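PDB 3LHN: lipoprotein from Shewanella oneidensis, which is an NlpE-family protein of unconfirmed function, probably a lipid-anchored envelope protein whose calycin-like beta-barrel may bind lipid. Local coordinates for residues Y94-E98 with N99-M103. Numbering follows the deposited sequence. Where two conformers were deposited one is given.
Sequences YLVGE and NQLLM
Tyr94 lies across Met103, its partner in a non-hydrogen-bonded pair of an antiparallel hairpin, and shows how one aromatic residue can cover part of the facing strand, here Leu101 to Met103. Its CG is turned beside the backbone N (chi1 -68°), which carries the ring over that strand. Tyr94 CB passes Leu102 O at 3.7 Å; Tyr94 CD2 then touches both Leu101 CB, at 3.7 Å, and the backbone of Met103. Farther out, Tyr94 CE2 packs on Met103 CB at 3.6 Å, and in the conformer given here OH ends near the selenomethionine methyl CE. With an alanine in place of Tyr94, the ring is lost, which would probably open a gap over Leu101 CB and Met103 CB. On the same face Val96 and Leu101 run side by side, Val96 CG2 to Leu101 CD2 3.9 Å, with Leu49 of strand 44-51 also touching Leu101. Leu95 and Leu102, whose side chains are on the other face, are joined by two backbone hydrogen bonds, and a water links Leu95 O to Gln100 NE2. Gly97 N donates to Gln100 O at 2.9 Å, whereas the return bond is weak. This is a beta-hairpin with a two-residue loop, Glu98-Asn99, in a type II turn, joining adjacent strands of the calycin-clan NlpE barrel.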
loop_
_atom_site.group_PDB
_atom_site.type_symbol
_atom_site.label_atom_id
_atom_site.label_comp_id
_atom_site.label_asym_id
_atom_site.label_seq_id
_atom_site.Cartn_x
_atom_site.Cartn_y
_atom_site.Cartn_z
ATOM N N TYR A 94 14.563 5.501 4.805
ATOM C CA TYR A 94 15.563 4.911 5.661
ATOM C C TYR A 94 16.506 5.943 6.237
ATOM O O TYR A 94 16.881 6.908 5.570
ATOM C CB TYR A 94 16.452 3.904 4.908
ATOM C CG TYR A 94 15.762 2.642 4.465
ATOM C CD1 TYR A 94 15.072 2.588 3.291
ATOM C CD2 TYR A 94 15.871 1.489 5.234
ATOM C CE1 TYR A 94 14.404 1.410 2.889
ATOM C CE2 TYR A 94 15.268 0.318 4.855
ATOM C CZ TYR A 94 14.551 0.291 3.698
ATOM O OH TYR A 94 13.970 -0.912 3.359
ATOM N N LEU A 95 16.925 5.707 7.463
ATOM C CA LEU A 95 17.965 6.503 8.120
ATOM C C LEU A 95 19.269 5.794 7.795
ATOM O O LEU A 95 19.454 4.619 8.110
ATOM C CB LEU A 95 17.761 6.568 9.631
ATOM C CG LEU A 95 18.825 7.284 10.441
ATOM C CD1 LEU A 95 18.812 8.766 10.206
ATOM C CD2 LEU A 95 18.516 6.982 11.915
ATOM N N VAL A 96 20.214 6.524 7.194
ATOM C CA VAL A 96 21.481 5.906 6.777
ATOM C C VAL A 96 22.449 6.030 7.945
ATOM O O VAL A 96 22.729 7.145 8.404
ATOM C CB VAL A 96 22.034 6.622 5.536
ATOM C CG1 VAL A 96 23.349 5.971 5.041
ATOM C CG2 VAL A 96 20.997 6.646 4.397
ATOM N N GLY A 97 22.964 4.903 8.421
ATOM C CA GLY A 97 23.794 4.893 9.573
ATOM C C GLY A 97 25.078 4.110 9.350
ATOM O O GLY A 97 25.360 3.621 8.271
ATOM N N GLU A 98 25.867 3.962 10.402
ATOM C CA GLU A 98 27.118 3.201 10.311
ATOM C C GLU A 98 26.837 1.714 10.085
ATOM O O GLU A 98 26.276 1.008 10.971
ATOM C CB GLU A 98 27.982 3.405 11.568
ATOM C CG GLU A 98 28.453 4.853 11.635
ATOM C CD GLU A 98 29.595 5.124 12.570
ATOM O OE1 GLU A 98 30.454 4.211 12.733
ATOM O OE2 GLU A 98 29.692 6.314 12.997
ATOM N N ASN A 99 27.261 1.232 8.915
ATOM C CA ASN A 99 27.072 -0.155 8.501
ATOM C C ASN A 99 25.614 -0.626 8.512
ATOM O O ASN A 99 25.364 -1.817 8.671
ATOM C CB ASN A 99 27.913 -1.077 9.352
ATOM C CG ASN A 99 29.398 -0.807 9.165
ATOM O OD1 ASN A 99 29.843 -0.511 8.050
ATOM N ND2 ASN A 99 30.166 -0.931 10.267
ATOM N N GLN A 100 24.669 0.290 8.388
ATOM C CA GLN A 100 23.251 -0.104 8.382
ATOM C C GLN A 100 22.351 0.956 7.814
ATOM O O GLN A 100 22.717 2.149 7.686
ATOM C CB GLN A 100 22.823 -0.384 9.829
ATOM C CG GLN A 100 22.761 0.848 10.715
ATOM C CD GLN A 100 22.091 0.601 12.050
ATOM O OE1 GLN A 100 22.466 -0.311 12.764
ATOM N NE2 GLN A 100 21.051 1.356 12.344
ATOM N N LEU A 101 21.180 0.476 7.430
ATOM C CA LEU A 101 20.031 1.338 7.129
ATOM C C LEU A 101 18.919 0.995 8.111
ATOM O O LEU A 101 18.751 -0.180 8.489
ATOM C CB LEU A 101 19.526 1.129 5.718
ATOM C CG LEU A 101 20.481 1.292 4.562
ATOM C CD1 LEU A 101 19.791 0.919 3.241
ATOM C CD2 LEU A 101 21.037 2.712 4.547
ATOM N N LEU A 102 18.217 1.988 8.594
ATOM C CA LEU A 102 17.091 1.750 9.492
ATOM C C LEU A 102 15.848 2.229 8.812
ATOM O O LEU A 102 15.711 3.400 8.522
ATOM C CB LEU A 102 17.307 2.492 10.818
ATOM C CG LEU A 102 16.186 2.445 11.872
ATOM C CD1 LEU A 102 16.073 1.024 12.400
ATOM C CD2 LEU A 102 16.486 3.389 12.986
HETATM N N MSE A 103 14.879 1.330 8.570
HETATM C CA MSE A 103 13.659 1.771 7.909
HETATM C C MSE A 103 12.875 2.641 8.885
HETATM O O MSE A 103 12.690 2.268 10.044
HETATM C CB MSE A 103 12.778 0.596 7.462
HETATM C CG MSE A 103 11.494 1.049 6.856
HETATM SE SE MSE A 103 10.316 -0.425 6.405
HETATM C CE MSE A 103 11.006 -0.569 4.678
HETATM O O HOH W 1 20.667 3.789 10.698
#